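Local coordinates for Ras-related protein Rab-7L1 (Homo sapiens, PDB 6HH2) that binds GDP and GTP as a Rab-family GTPase that regulates vesicle trafficking, maintains endosome–trans-Golgi integrity and recruits and stimulates the kinase LRRK2, at residues A[104-107]-A[108-112]; A[53-56]-A[57-60]. The protein carries 4 engineered substitutions. All coordinates share one frame; numbering follows the deposited sequence.

Contact 1: residues A[104-107]-A[108-112]; sequences RWKQ and DLDSK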
loop_
_atom_site.group_PDB
_atom_site.type_symbol
_atom_site.label_atom_id
_atom_site.label_comp_id
_atom_site.label_asym_id
_atom_site.label_seq_id
_atom_site.Cartn_x
_atom_site.Cartn_y
_atom_site.Cartn_z
ATOM N N ARG A 104 -3.385 14.201 2.254
ATOM C CA ARG A 104 -2.706 14.367 3.547
ATOM C C ARG A 104 -1.806 13.163 3.835
ATOM O O ARG A 104 -0.680 13.336 4.351
ATOM C CB ARG A 104 -3.729 14.555 4.670
ATOM C CG ARG A 104 -4.522 15.839 4.578
ATOM C CD ARG A 104 -5.466 15.953 5.818
ATOM N NE ARG A 104 -6.255 17.169 5.729
ATOM C CZ ARG A 104 -6.109 18.189 6.564
ATOM N NH1 ARG A 104 -5.224 18.098 7.555
ATOM N NH2 ARG A 104 -6.859 19.281 6.428
ATOM N N TRP A 105 -2.278 11.939 3.531
ATOM C CA TRP A 105 -1.408 10.792 3.706
ATOM C C TRP A 105 -0.133 10.941 2.879
ATOM O O TRP A 105 0.967 10.630 3.339
ATOM C CB TRP A 105 -2.146 9.518 3.313
ATOM C CG TRP A 105 -3.216 9.068 4.309
ATOM C CD1 TRP A 105 -4.560 9.042 4.114
ATOM C CD2 TRP A 105 -2.971 8.528 5.612
ATOM N NE1 TRP A 105 -5.195 8.496 5.244
ATOM C CE2 TRP A 105 -4.226 8.159 6.151
ATOM C CE3 TRP A 105 -1.808 8.264 6.325
ATOM C CZ2 TRP A 105 -4.368 7.617 7.430
ATOM C CZ3 TRP A 105 -1.933 7.725 7.649
ATOM C CH2 TRP A 105 -3.221 7.357 8.136
ATOM N N LYS A 106 -0.267 11.385 1.610
ATOM C CA LYS A 106 0.927 11.480 0.770
ATOM C C LYS A 106 1.882 12.562 1.250
ATOM O O LYS A 106 3.112 12.350 1.277
ATOM C CB LYS A 106 0.477 11.782 -0.673
ATOM C CG LYS A 106 1.597 11.995 -1.724
ATOM C CD LYS A 106 2.500 10.780 -1.808
ATOM C CE LYS A 106 3.260 10.736 -3.174
ATOM N NZ LYS A 106 4.045 11.978 -3.319
ATOM N N GLN A 107 1.343 13.726 1.645
ATOM C CA GLN A 107 2.183 14.783 2.212
ATOM C C GLN A 107 2.884 14.314 3.492
ATOM O O GLN A 107 4.063 14.620 3.707
ATOM C CB GLN A 107 1.320 16.022 2.480
ATOM C CG GLN A 107 0.888 16.727 1.149
ATOM C CD GLN A 107 -0.199 17.770 1.366
ATOM O OE1 GLN A 107 -0.864 17.789 2.406
ATOM N NE2 GLN A 107 -0.370 18.662 0.381
ATOM N N ASP A 108 2.189 13.533 4.308
ATOM C CA ASP A 108 2.817 13.000 5.526
ATOM C C ASP A 108 3.965 12.057 5.164
ATOM O O ASP A 108 5.073 12.183 5.692
ATOM C CB ASP A 108 1.760 12.302 6.387
ATOM C CG ASP A 108 2.324 11.838 7.757
ATOM O OD1 ASP A 108 2.688 12.711 8.552
ATOM O OD2 ASP A 108 2.352 10.596 7.951
ATOM N N LEU A 109 3.732 11.152 4.208
ATOM C CA LEU A 109 4.782 10.218 3.775
ATOM C C LEU A 109 6.026 10.975 3.323
ATOM O O LEU A 109 7.152 10.691 3.761
ATOM C CB LEU A 109 4.221 9.388 2.610
ATOM C CG LEU A 109 5.252 8.468 1.957
ATOM C CD1 LEU A 109 5.584 7.263 2.839
ATOM C CD2 LEU A 109 4.720 7.914 0.582
ATOM N N ASP A 110 5.844 11.970 2.464
ATOM C CA ASP A 110 7.008 12.667 1.944
ATOM C C ASP A 110 7.684 13.558 2.970
ATOM O O ASP A 110 8.875 13.848 2.817
ATOM C CB ASP A 110 6.630 13.452 0.707
ATOM C CG ASP A 110 6.154 12.528 -0.418
ATOM O OD1 ASP A 110 6.554 11.319 -0.451
ATOM O OD2 ASP A 110 5.331 13.026 -1.195
ATOM N N SER A 111 6.960 13.975 4.017
ATOM C CA SER A 111 7.582 14.743 5.094
ATOM C C SER A 111 8.418 13.881 6.024
ATOM O O SER A 111 9.291 14.432 6.717
ATOM C CB SER A 111 6.519 15.479 5.912
ATOM O OG SER A 111 5.805 14.627 6.818
ATOM N N LYS A 112 8.178 12.557 6.046
ATOM C CA LYS A 112 8.746 11.663 7.051
ATOM C C LYS A 112 9.819 10.723 6.528
ATOM O O LYS A 112 10.663 10.281 7.318
ATOM C CB LYS A 112 7.649 10.806 7.717
ATOM C CG LYS A 112 6.530 11.622 8.458
ATOM C CD LYS A 112 7.077 12.327 9.692
ATOM C CE LYS A 112 5.945 12.901 10.561
ATOM N NZ LYS A 112 5.162 14.015 9.937
HETATM O O HOH W 1 6.311 9.624 -2.661
#

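Contact 2: residues A[53-56]-A[57-60]; sequences QWSD and YEIV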
loop_
_atom_site.group_PDB
_atom_site.type_symbol
_atom_site.label_atom_id
_atom_site.label_comp_id
_atom_site.label_asym_id
_atom_site.label_seq_id
_atom_site.Cartn_x
_atom_site.Cartn_y
_atom_site.Cartn_z
ATOM N N GLN A 53 9.168 -16.451 -4.788
ATOM C CA GLN A 53 10.385 -16.725 -5.538
ATOM C C GLN A 53 10.511 -15.660 -6.608
ATOM O O GLN A 53 9.528 -15.321 -7.283
ATOM C CB GLN A 53 10.338 -18.118 -6.196
ATOM C CG GLN A 53 11.756 -18.618 -6.636
ATOM C CD GLN A 53 12.545 -19.061 -5.445
ATOM O OE1 GLN A 53 11.967 -19.543 -4.466
ATOM N NE2 GLN A 53 13.871 -18.903 -5.497
ATOM N N TRP A 54 11.717 -15.113 -6.757
ATOM C CA TRP A 54 11.977 -14.108 -7.786
ATOM C C TRP A 54 12.788 -14.668 -8.939
ATOM O O TRP A 54 12.505 -14.374 -10.092
ATOM C CB TRP A 54 12.721 -12.903 -7.171
ATOM C CG TRP A 54 12.895 -11.760 -8.157
ATOM C CD1 TRP A 54 14.067 -11.326 -8.756
ATOM C CD2 TRP A 54 11.860 -10.929 -8.655
ATOM N NE1 TRP A 54 13.790 -10.270 -9.590
ATOM C CE2 TRP A 54 12.448 -10.001 -9.530
ATOM C CE3 TRP A 54 10.494 -10.866 -8.423
ATOM C CZ2 TRP A 54 11.686 -9.033 -10.193
ATOM C CZ3 TRP A 54 9.746 -9.900 -9.080
ATOM C CH2 TRP A 54 10.346 -9.003 -9.933
ATOM N N SER A 55 13.782 -15.495 -8.638
ATOM C CA SER A 55 14.579 -16.164 -9.654
ATOM C C SER A 55 15.077 -17.467 -9.051
ATOM O O SER A 55 14.759 -17.789 -7.909
ATOM C CB SER A 55 15.753 -15.269 -10.075
ATOM O OG SER A 55 16.709 -15.191 -9.032
ATOM N N ASP A 56 15.896 -18.219 -9.792
ATOM C CA ASP A 56 16.383 -19.467 -9.215
ATOM C C ASP A 56 17.160 -19.274 -7.908
ATOM O O ASP A 56 17.206 -20.205 -7.097
ATOM C CB ASP A 56 17.148 -20.355 -10.220
ATOM C CG ASP A 56 18.317 -19.661 -10.868
ATOM O OD1 ASP A 56 18.545 -18.472 -10.599
ATOM O OD2 ASP A 56 19.018 -20.335 -11.669
ATOM N N TYR A 57 17.729 -18.090 -7.640
ATOM C CA TYR A 57 18.529 -17.947 -6.427
ATOM C C TYR A 57 18.085 -16.798 -5.535
ATOM O O TYR A 57 18.752 -16.529 -4.528
ATOM C CB TYR A 57 20.037 -17.832 -6.730
ATOM C CG TYR A 57 20.390 -16.467 -7.263
ATOM C CD1 TYR A 57 20.036 -16.107 -8.561
ATOM C CD2 TYR A 57 21.031 -15.514 -6.463
ATOM C CE1 TYR A 57 20.319 -14.856 -9.056
ATOM C CE2 TYR A 57 21.325 -14.248 -6.960
ATOM C CZ TYR A 57 20.961 -13.932 -8.265
ATOM O OH TYR A 57 21.211 -12.688 -8.804
ATOM N N GLU A 58 16.975 -16.131 -5.862
ATOM C CA GLU A 58 16.522 -14.967 -5.109
ATOM C C GLU A 58 15.069 -15.112 -4.693
ATOM O O GLU A 58 14.232 -15.564 -5.476
ATOM C CB GLU A 58 16.521 -13.718 -5.969
ATOM C CG GLU A 58 17.894 -13.397 -6.570
ATOM C CD GLU A 58 17.752 -12.344 -7.646
ATOM O OE1 GLU A 58 17.399 -12.668 -8.807
ATOM O OE2 GLU A 58 17.927 -11.169 -7.323
ATOM N N ILE A 59 14.758 -14.638 -3.492
ATOM C CA ILE A 59 13.369 -14.472 -3.112
ATOM C C ILE A 59 13.130 -12.993 -2.795
ATOM O O ILE A 59 14.065 -12.224 -2.522
ATOM C CB ILE A 59 12.981 -15.364 -1.921
ATOM C CG1 ILE A 59 13.824 -15.011 -0.707
ATOM C CG2 ILE A 59 13.065 -16.868 -2.271
ATOM C CD1 ILE A 59 13.198 -15.503 0.594
ATOM N N VAL A 60 11.861 -12.595 -2.878
ATOM C CA VAL A 60 11.359 -11.289 -2.430
ATOM C C VAL A 60 10.464 -11.533 -1.229
ATOM O O VAL A 60 9.578 -12.397 -1.276
ATOM C CB VAL A 60 10.541 -10.625 -3.546
ATOM C CG1 VAL A 60 9.750 -9.430 -2.990
ATOM C CG2 VAL A 60 11.489 -10.172 -4.679
#

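Contact 1: residues A[104-107]-A[108-112]
Lys106 and Asp110 form an i to i+4 salt bridge on the last turns of helix 96-112, the helical connection of a beta-alpha-beta unit between strands 86-92 and 123-128. The bridge joins Lys106 NZ to Asp110 OD2 over 2.7 Å, and the carboxylate offers its syn lone pair. In Lys106 CG lies anti to the backbone N (chi1 177°), and bends at chi2 and chi4 fold the chain back so that the ammonium meets the shorter aspartate. A water that donates to Asp110 OD1 at 2.8 Å, and weakly accepts from Lys106 NZ, spans the same pair. Lysine suits a place that offers several acceptors, since its ammonium can donate in several directions: it also donates to Asn149 O, and Lys106 makes a cation-pi contact with Phe151.

Beneath the bridge runs the regular helical bonding, including Asp110 N to Lys106 O at 3.0 Å and Leu109 N to Trp105 O at 2.9 Å. At the helix end, Ser111 OG turns back to donate to Asp108 O over 2.8 Å, its short hydroxyl supplementing the backbone bonds of the last turn. Leu109 and Trp105 face inward, where Leu109 packs on Ala87 and Ala123, while the indole NE1 bonds to Asp18 OD1. Asp108 OD2 accepts from Met76 N, in the loop that corresponds to switch II.

The ammonium, shared among a carboxylate, a carbonyl and an aromatic ring, is probably kept positively charged, and it ties this helix to the segment following helix 139-148.

Contact 2: residues A[53-56]-A[57-60]
Strands 48-55 and 58-66 run antiparallel through Gln53 and Ile59, a non-hydrogen-bonded pair with CA atoms 4.5 Å apart, and between them the chain turns through Asp56 and Tyr57. Just before the turn the pairing is uneven: Trp54 N at 2.9 Å and Ser55 N at 3.2 Å both donate to Glu58 O, reaching it from the same face of its carbonyl plane. Trp54 takes up nearly helical backbone angles (phi -106°, psi -40°), which place the two consecutive amides against one acceptor.

Ser55 suits the turn because its small hydroxyl fits close to the backbone. OG donates to Glu58 OE1 over 2.6 Å, using the anti lone pair, and accepts a weak bond from Tyr57 N. The other carboxylate oxygen, OE2, takes a hydrogen bond from His9 NE2, so Glu58 is held at both oxygens. Glu58 OE1 also lies in plane at the edge of the Trp54 indole, 3.6 Å from CD1, with the carboxylate turned 84° to the ring. Its CG sits over the centre of one face of the Tyr57 ring, so the methylene packs against an aromatic surface while the carboxylate deals with polar partners. Gln53 bends at chi2, carrying NE2 to Ser55 O at 2.8 Å in an almost straight bond; its OE1 lies 3.6 Å from Ile59 CG2, the two side chains crossing at a slant. Trp54 CB meets Val60 CG2 at 3.9 Å, and the indole goes on to pack against Ile173 and Met177 of helix 165-178.

Two neighbouring amides sharing one opposite carbonyl define a classic beta bulge, here beside the turn of the beta hairpin that follows the effector region in Ras-family GTPases.

Contact 2 comes first along the chain, and contact 1 follows it, on the other side of the chain's centre. Their centres are 32 Å apart and their nearest atoms about 18 Å, so they do not touch. Both belong to one Ras-type fold built around a six-stranded mixed sheet. Residues 53-60 close the hairpin of strand 48-55, at one edge of the sheet, and the adjoining strand 58-66, whereas residues 104-112 end the helix packed on strands 86-92 and 123-128. They are separate local features of one fold, linked along the chain by strand 58-66 and the loop after it, whose Met76 bonds to Asp108 of contact 1.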